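Alpha/beta hydrolase (Enterobacter asburiae, PDB 6KMO) probably hydrolyses ester bonds of lipid-like or other carboxylic ester substrates, as an esterase or lipase of the alpha/beta hydrolase fold. Local coordinates at residues I85-V90 against A132-D137; M103-G108 against E155-V160. The protein carries 2 engineered substitutions. One frame throughout, in Å; residues are numbered along the deposited sequence. Where two conformers were deposited one is given.

Contact 1: I85-V90 against A132-D137; sequences IKLKIV and AAVYVD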
ATOM      1  N   ILE A  85      27.096 -22.029  -1.183  1.00 16.86           N
ATOM      2  CA  ILE A  85      25.913 -21.243  -1.537  1.00 13.10           C
ATOM      3  C   ILE A  85      26.406 -19.903  -2.069  1.00 11.65           C
ATOM      4  O   ILE A  85      27.104 -19.177  -1.355  1.00 13.03           O
ATOM      5  CB  ILE A  85      24.978 -21.046  -0.334  1.00 11.59           C
ATOM      6  CG1 ILE A  85      24.512 -22.393   0.225  1.00 16.45           C
ATOM      7  CG2 ILE A  85      23.770 -20.217  -0.747  1.00 12.21           C
ATOM      8  CD1 ILE A  85      23.698 -22.275   1.513  1.00 19.29           C
ATOM      9  N   LYS A  86      26.041 -19.573  -3.309  1.00 11.08           N
ATOM     10  CA  LYS A  86      26.401 -18.289  -3.894  1.00 10.97           C
ATOM     11  C   LYS A  86      25.428 -17.195  -3.470  1.00  9.62           C
ATOM     12  O   LYS A  86      24.206 -17.368  -3.559  1.00 10.04           O
ATOM     13  CB  LYS A  86      26.423 -18.365  -5.410  1.00 13.21           C
ATOM     14  CG  LYS A  86      27.119 -17.179  -6.047  1.00 25.58           C
ATOM     15  CD  LYS A  86      26.897 -17.100  -7.557  1.00 37.55           C
ATOM     16  CE  LYS A  86      27.399 -18.349  -8.289  1.00 41.64           C
ATOM     17  NZ  LYS A  86      28.143 -18.051  -9.558  1.00 44.95           N
ATOM     18  N   LEU A  87      25.975 -16.061  -3.034  1.00  9.71           N
ATOM     19  CA  LEU A  87      25.218 -14.879  -2.654  1.00  7.39           C
ATOM     20  C   LEU A  87      25.560 -13.732  -3.590  1.00 10.29           C
ATOM     21  O   LEU A  87      26.701 -13.589  -4.042  1.00 10.20           O
ATOM     22  CB  LEU A  87      25.566 -14.435  -1.240  1.00  8.67           C
ATOM     23  CG  LEU A  87      25.532 -15.519  -0.179  1.00  9.05           C
ATOM     24  CD1 LEU A  87      25.969 -14.985   1.177  1.00 10.61           C
ATOM     25  CD2 LEU A  87      24.133 -16.141  -0.074  1.00 10.93           C
ATOM     26  N   LYS A  88      24.575 -12.887  -3.870  1.00  7.77           N
ATOM     27  CA  LYS A  88      24.806 -11.604  -4.513  1.00  7.92           C
ATOM     28  C   LYS A  88      24.361 -10.535  -3.535  1.00  9.33           C
ATOM     29  O   LYS A  88      23.252 -10.614  -3.000  1.00  9.02           O
ATOM     30  CB  LYS A  88      24.040 -11.471  -5.831  1.00  9.13           C
ATOM     31  CG  LYS A  88      24.482 -12.464  -6.908  1.00 12.16           C
ATOM     32  CD  LYS A  88      25.873 -12.140  -7.433  1.00 18.26           C
ATOM     33  CE  LYS A  88      25.797 -11.234  -8.626  1.00 23.04           C
ATOM     34  NZ  LYS A  88      27.097 -11.166  -9.361  1.00 32.19           N
ATOM     35  N   ILE A  89      25.215  -9.549  -3.280  1.00  8.15           N
ATOM     36  CA  ILE A  89      24.982  -8.531  -2.267  1.00  8.23           C
ATOM     37  C   ILE A  89      24.803  -7.199  -2.975  1.00  8.84           C
ATOM     38  O   ILE A  89      25.650  -6.799  -3.782  1.00 10.25           O
ATOM     39  CB  ILE A  89      26.128  -8.480  -1.244  1.00  9.82           C
ATOM     40  CG1 ILE A  89      26.295  -9.847  -0.572  1.00 13.17           C
ATOM     41  CG2 ILE A  89      25.868  -7.438  -0.175  1.00 10.50           C
ATOM     42  CD1 ILE A  89      27.525 -10.573  -0.948  1.00 17.67           C
ATOM     43  N   VAL A  90      23.695  -6.525  -2.713  1.00  7.83           N
ATOM     44  CA  VAL A  90      23.360  -5.270  -3.378  1.00  7.12           C
ATOM     45  C   VAL A  90      23.226  -4.196  -2.312  1.00  7.69           C
ATOM     46  O   VAL A  90      22.524  -4.387  -1.313  1.00  8.47           O
ATOM     47  CB  VAL A  90      22.073  -5.397  -4.212  1.00  7.79           C
ATOM     48  CG1 VAL A  90      21.799  -4.116  -4.977  1.00  7.51           C
ATOM     49  CG2 VAL A  90      22.159  -6.586  -5.169  1.00  7.51           C
ATOM     50  N   ALA A 132      21.080  -3.324   2.776  1.00  6.93           N
ATOM     51  CA  ALA A 132      21.696  -4.258   1.852  1.00  6.79           C
ATOM     52  C   ALA A 132      20.783  -5.446   1.588  1.00  9.45           C
ATOM     53  O   ALA A 132      20.133  -5.958   2.503  1.00  9.88           O
ATOM     54  CB  ALA A 132      23.016  -4.783   2.421  1.00  8.34           C
ATOM     55  N   ALA A 133      20.736  -5.879   0.336  1.00  6.99           N
ATOM     56  CA  ALA A 133      20.061  -7.116  -0.039  1.00  6.61           C
ATOM     57  C   ALA A 133      21.074  -8.238  -0.183  1.00  6.38           C
ATOM     58  O   ALA A 133      22.143  -8.050  -0.772  1.00  7.33           O
ATOM     59  CB  ALA A 133      19.326  -6.956  -1.371  1.00  8.21           C
ATOM     60  N   VAL A 134      20.725  -9.410   0.313  1.00  6.21           N
ATOM     61  CA  VAL A 134      21.540 -10.610   0.155  1.00  6.72           C
ATOM     62  C   VAL A 134      20.708 -11.626  -0.624  1.00  6.56           C
ATOM     63  O   VAL A 134      19.908 -12.381  -0.050  1.00  6.71           O
ATOM     64  CB  VAL A 134      22.028 -11.181   1.488  1.00  7.02           C
ATOM     65  CG1 VAL A 134      22.950 -12.373   1.254  1.00  7.01           C
ATOM     66  CG2 VAL A 134      22.712 -10.087   2.309  1.00  8.39           C
ATOM     67  N   TYR A 135      20.880 -11.628  -1.939  1.00  6.72           N
ATOM     68  CA  TYR A 135      20.240 -12.601  -2.817  1.00  5.92           C
ATOM     69  C   TYR A 135      20.880 -13.963  -2.613  1.00  7.04           C
ATOM     70  O   TYR A 135      22.106 -14.070  -2.576  1.00  6.96           O
ATOM     71  CB  TYR A 135      20.406 -12.137  -4.287  1.00  6.72           C
ATOM     72  CG  TYR A 135      20.156 -13.218  -5.308  1.00  6.78           C
ATOM     73  CD1 TYR A 135      18.933 -13.336  -5.934  1.00  6.64           C
ATOM     74  CD2 TYR A 135      21.139 -14.141  -5.628  1.00  7.55           C
ATOM     75  CE1 TYR A 135      18.678 -14.349  -6.843  1.00  6.93           C
ATOM     76  CE2 TYR A 135      20.888 -15.165  -6.521  1.00  6.38           C
ATOM     77  CZ  TYR A 135      19.660 -15.262  -7.122  1.00  7.51           C
ATOM     78  OH  TYR A 135      19.396 -16.291  -7.987  1.00  8.41           O
ATOM     79  N   VAL A 136      20.067 -15.014  -2.502  1.00  5.65           N
ATOM     80  CA  VAL A 136      20.537 -16.390  -2.327  1.00  5.93           C
ATOM     81  C   VAL A 136      20.307 -17.166  -3.625  1.00  7.30           C
ATOM     82  O   VAL A 136      19.175 -17.278  -4.106  1.00  7.06           O
ATOM     83  CB  VAL A 136      19.808 -17.079  -1.160  1.00  7.11           C
ATOM     84  CG1 VAL A 136      20.295 -18.526  -0.990  1.00  8.89           C
ATOM     85  CG2 VAL A 136      20.013 -16.308   0.120  1.00  7.78           C
ATOM     86  N   ASP A 137      21.371 -17.746  -4.184  1.00  7.79           N
ATOM     87  CA  ASP A 137      21.258 -18.484  -5.449  1.00  7.07           C
ATOM     88  C   ASP A 137      20.856 -19.936  -5.173  1.00  8.06           C
ATOM     89  O   ASP A 137      21.642 -20.867  -5.264  1.00  9.89           O
ATOM     90  CB  ASP A 137      22.566 -18.406  -6.235  1.00  8.22           C
ATOM     91  CG  ASP A 137      22.374 -18.591  -7.738  1.00 13.52           C
ATOM     92  OD1 ASP A 137      21.371 -18.103  -8.325  1.00 11.97           O
ATOM     93  OD2 ASP A 137      23.272 -19.202  -8.367  1.00 18.32           O
TER
HETATM   94  O   HOH W   1      24.359 -21.397  -4.730  1.00 19.09           O
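Y135 turns its CG anti to the backbone N (chi1 163°), which lays the phenol obliquely against the root of K88, whose own CG stands beside its backbone N; Y135 CD2 comes within 3.9 Å of K88 CB. The strands carrying them, 85-90 and 132-136, are antiparallel neighbours in the central sheet of the alpha/beta hydrolase fold. K88 pairs with Y135 and V90 with A133 as hydrogen-bonded pairs, two bonds each; I89 with V134 is the non-hydrogen-bonded pair between them, and L87 with V136 the next one, toward D137. There CA-H groups add weak contacts, such as L87 CA to Y135 O at 3.2 Å.

One face of the ladder is aliphatic. L87 sends CD1 to V134 CG1 (4.0 Å) and CD2 to V136 CG2, and I85 CG2 reaches V136 CG1; branched residues suit this face because helix 148-163 packs on it through A156 and V160. On the other face small A133 leaves room for I122 and V126 of helix 115-129, and F115 of that helix meets the Y135 ring edge-to-face. K88 can lie over this largely apolar surface because its bent chain carries NZ away, toward a long, weak ion pair with E75.

Next to the L87-V136 pair, D137 N bonds K86 O (2.9 Å), and a water accepts from K86 N and donates to D137 O. D137 CG lies at the edge of the Y135 ring, in its plane, and Y135 OH donates to the anti lone pair of D137 OD1 at 2.7 Å.

Contact 2: M103-G108 against E155-V160; sequences MFFHGG and EATKWV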
ATOM      1  N   MET A 103      17.559 -10.606   3.481  1.00  5.33           N
ATOM      2  CA  MET A 103      17.708 -11.695   2.526  1.00  5.81           C
ATOM      3  C   MET A 103      16.705 -11.467   1.405  1.00  5.86           C
ATOM      4  O   MET A 103      15.609 -10.935   1.632  1.00  6.34           O
ATOM      5  CB  MET A 103      17.441 -13.039   3.200  1.00  6.02           C
ATOM      6  CG  MET A 103      18.210 -13.251   4.508  1.00  5.74           C
ATOM      7  SD  MET A 103      20.076 -13.096   4.439  1.00  1.59           S
ATOM      8  CE  MET A 103      20.412 -14.414   3.217  1.00  9.40           C
ATOM      9  N   PHE A 104      17.090 -11.846   0.188  1.00  6.17           N
ATOM     10  CA  PHE A 104      16.212 -11.718  -0.964  1.00  5.93           C
ATOM     11  C   PHE A 104      16.051 -13.068  -1.644  1.00  6.09           C
ATOM     12  O   PHE A 104      17.032 -13.639  -2.141  1.00  6.26           O
ATOM     13  CB  PHE A 104      16.650 -10.663  -1.981  1.00  5.92           C
ATOM     14  CG  PHE A 104      15.607 -10.470  -3.044  1.00  6.19           C
ATOM     15  CD1 PHE A 104      14.548  -9.606  -2.846  1.00  6.73           C
ATOM     16  CD2 PHE A 104      15.612 -11.263  -4.179  1.00  5.85           C
ATOM     17  CE1 PHE A 104      13.538  -9.496  -3.779  1.00  6.80           C
ATOM     18  CE2 PHE A 104      14.611 -11.173  -5.104  1.00  6.18           C
ATOM     19  CZ  PHE A 104      13.565 -10.283  -4.912  1.00  6.00           C
ATOM     20  N   PHE A 105      14.806 -13.563  -1.673  1.00  4.62           N
ATOM     21  CA  PHE A 105      14.434 -14.847  -2.247  1.00  5.32           C
ATOM     22  C   PHE A 105      13.653 -14.569  -3.524  1.00  5.43           C
ATOM     23  O   PHE A 105      12.547 -14.027  -3.481  1.00  5.59           O
ATOM     24  CB  PHE A 105      13.622 -15.643  -1.224  1.00  5.49           C
ATOM     25  CG  PHE A 105      14.309 -15.795   0.107  1.00  5.47           C
ATOM     26  CD1 PHE A 105      15.653 -16.127   0.186  1.00  6.75           C
ATOM     27  CD2 PHE A 105      13.609 -15.621   1.276  1.00  6.60           C
ATOM     28  CE1 PHE A 105      16.284 -16.262   1.413  1.00  7.56           C
ATOM     29  CE2 PHE A 105      14.234 -15.762   2.503  1.00  7.06           C
ATOM     30  CZ  PHE A 105      15.591 -16.078   2.565  1.00  6.94           C
ATOM     31  N   HIS A 106      14.229 -14.939  -4.661  1.00  6.01           N
ATOM     32  CA  HIS A 106      13.624 -14.642  -5.946  1.00  5.00           C
ATOM     33  C   HIS A 106      12.449 -15.569  -6.242  1.00  5.92           C
ATOM     34  O   HIS A 106      12.331 -16.670  -5.708  1.00  6.01           O
ATOM     35  CB  HIS A 106      14.663 -14.690  -7.063  1.00  5.78           C
ATOM     36  CG  HIS A 106      15.089 -16.065  -7.488  1.00  5.61           C
ATOM     37  ND1 HIS A 106      14.342 -16.824  -8.360  1.00  6.23           N
ATOM     38  CD2 HIS A 106      16.211 -16.778  -7.235  1.00  6.22           C
ATOM     39  CE1 HIS A 106      14.973 -17.955  -8.608  1.00  6.20           C
ATOM     40  NE2 HIS A 106      16.107 -17.956  -7.934  1.00  6.72           N
ATOM     41  N   GLY A 107      11.578 -15.100  -7.134  1.00  5.28           N
ATOM     42  CA  GLY A 107      10.474 -15.879  -7.641  1.00  6.06           C
ATOM     43  C   GLY A 107      10.771 -16.513  -8.985  1.00  6.57           C
ATOM     44  O   GLY A 107      11.890 -16.493  -9.493  1.00  6.93           O
ATOM     45  N   GLY A 108       9.721 -17.081  -9.571  1.00  7.28           N
ATOM     46  CA  GLY A 108       9.861 -17.869 -10.776  1.00  7.65           C
ATOM     47  C   GLY A 108       9.326 -19.280 -10.703  1.00  7.37           C
ATOM     48  O   GLY A 108       9.680 -20.119 -11.548  1.00  7.88           O
ATOM     49  N   GLU A 155      19.932 -21.654   5.719  1.00  8.22           N
ATOM     50  CA  GLU A 155      21.348 -21.673   6.060  1.00  8.53           C
ATOM     51  C   GLU A 155      22.021 -20.354   5.700  1.00  8.78           C
ATOM     52  O   GLU A 155      22.860 -19.847   6.455  1.00  8.88           O
ATOM     53  CB  GLU A 155      22.033 -22.855   5.374  1.00 10.82           C
ATOM     54  CG  GLU A 155      21.650 -24.227   5.936  1.00 12.26           C
ATOM     55  CD  GLU A 155      22.198 -24.495   7.326  1.00 19.15           C
ATOM     56  OE1 GLU A 155      23.134 -23.801   7.763  1.00 22.37           O
ATOM     57  OE2 GLU A 155      21.692 -25.428   7.987  1.00 33.71           O
ATOM     58  N   ALA A 156      21.671 -19.773   4.559  1.00  7.18           N
ATOM     59  CA  ALA A 156      22.254 -18.479   4.182  1.00  6.56           C
ATOM     60  C   ALA A 156      21.810 -17.366   5.132  1.00  7.66           C
ATOM     61  O   ALA A 156      22.593 -16.466   5.462  1.00  7.67           O
ATOM     62  CB  ALA A 156      21.874 -18.139   2.744  1.00  7.62           C
ATOM     63  N   THR A 157      20.552 -17.413   5.586  1.00  5.99           N
ATOM     64  CA  THR A 157      20.039 -16.444   6.545  1.00  6.26           C
ATOM     65  C   THR A 157      20.796 -16.541   7.860  1.00  8.24           C
ATOM     66  O   THR A 157      21.222 -15.522   8.432  1.00  6.97           O
ATOM     67  CB  THR A 157      18.540 -16.701   6.753  1.00  6.76           C
ATOM     68  OG1 THR A 157      17.830 -16.521   5.505  1.00  7.29           O
ATOM     69  CG2 THR A 157      17.950 -15.760   7.778  1.00  7.69           C
ATOM     70  N   LYS A 158      20.963 -17.768   8.355  0.72  7.64           N
ATOM     71  CA  LYS A 158      21.747 -17.993   9.564  0.72  8.75           C
ATOM     72  C   LYS A 158      23.171 -17.481   9.392  0.72  9.18           C
ATOM     73  O   LYS A 158      23.734 -16.873  10.312  0.72  9.59           O
ATOM     74  CB  LYS A 158      21.738 -19.483   9.905  0.72 10.87           C
ATOM     75  CG  LYS A 158      22.403 -19.827  11.217  0.72 16.67           C
ATOM     76  CD  LYS A 158      22.134 -21.284  11.592  0.72 21.22           C
ATOM     77  CE  LYS A 158      23.140 -21.787  12.624  0.72 26.63           C
ATOM     78  NZ  LYS A 158      24.551 -21.556  12.198  0.72 30.84           N
ATOM     79  N   TRP A 159      23.764 -17.699   8.221  1.00  8.17           N
ATOM     80  CA  TRP A 159      25.130 -17.244   7.978  1.00  8.19           C
ATOM     81  C   TRP A 159      25.226 -15.724   8.056  1.00 10.08           C
ATOM     82  O   TRP A 159      26.133 -15.170   8.694  1.00  9.95           O
ATOM     83  CB  TRP A 159      25.660 -17.762   6.639  1.00  7.98           C
ATOM     84  CG  TRP A 159      27.098 -17.369   6.426  1.00  9.99           C
ATOM     85  CD1 TRP A 159      28.200 -18.096   6.782  1.00 16.63           C
ATOM     86  CD2 TRP A 159      27.579 -16.160   5.843  1.00 11.14           C
ATOM     87  NE1 TRP A 159      29.340 -17.412   6.441  1.00 16.85           N
ATOM     88  CE2 TRP A 159      28.993 -16.219   5.871  1.00 14.56           C
ATOM     89  CE3 TRP A 159      26.959 -15.035   5.294  1.00 10.62           C
ATOM     90  CZ2 TRP A 159      29.791 -15.189   5.377  1.00 15.60           C
ATOM     91  CZ3 TRP A 159      27.765 -14.012   4.796  1.00 13.39           C
ATOM     92  CH2 TRP A 159      29.164 -14.102   4.848  1.00 15.59           C
ATOM     93  N   VAL A 160      24.304 -15.017   7.413  1.00  7.54           N
ATOM     94  CA  VAL A 160      24.335 -13.559   7.479  1.00  7.55           C
ATOM     95  C   VAL A 160      24.149 -13.076   8.913  1.00  7.60           C
ATOM     96  O   VAL A 160      24.804 -12.125   9.352  1.00  8.26           O
ATOM     97  CB  VAL A 160      23.287 -12.951   6.524  1.00  6.94           C
ATOM     98  CG1 VAL A 160      23.164 -11.466   6.747  1.00  8.40           C
ATOM     99  CG2 VAL A 160      23.636 -13.245   5.079  1.00  8.49           C
TER
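Strand 103-105 and helix 155-160 run nearly antiparallel, at 165°, with their axes 9.8 Å apart at closest approach, a spacing bridged by side chains reaching from the strand, with no hydrogen bond across. The nearest CA atoms are those of M103 and T157, and past F105 the chain leaves the helix as a loop.

M103 does most of the bridging. Its CG lies beside the backbone N (chi1 -50°), and further bends at chi2 and chi3 curl the thioether along the helix surface. CG presses on T157 OG1 at 3.4 Å. M103 and V160 reach toward each other, SD meeting V160 CG2 at 3.6 Å, while CE lies 3.7 Å from A156 O and 4.0 Å from A156 CB. A flexible, unbranched methionine suits this place, since one chain follows three residues of a helical turn, and the small A156 lets its methyl come close.

T157 OG1 also sits at the edge of the F105 ring, in its plane, 3.7 Å from CZ. This hydroxyl is buried against M103 CG and the F105 ring, but its hydrogen bond to A153 O, one turn back in the helix, satisfies it. The F105 ring continues the apolar layer onto M185, V186 and V189 of helix 181-195.

In the loop, H106 ND1 donates to G107 O at 2.7 Å. This HGG sequence is consistent with the oxyanion-hole loop of hormone-sensitive-lipase-like hydrolases, and a helix packed antiparallel on a strand of the parallel part of the sheet is the alpha/beta layering of this fold.

The two contacts lie about 7 Å apart, centre to centre, and share one sheet, in which strands 83-92, 132-136 and 99-105 are consecutive neighbours. Strand 132-136 is antiparallel to the first and parallel to the last, joining the antiparallel edge of the sheet to its parallel part. Along the chain their segments alternate: 85-90, 103-108, 132-137, 155-160. A probable hydrogen bond from F104 N to V134 O (2.9 Å) ties the contacts, and V136 CG2 packs on both M103 CE and A156 CB, so helix 148-163 rests on both strands. Y135 OH packs against H106 CD2, where the probable oxyanion-hole loop begins, so both contacts probably bear on where that loop sits.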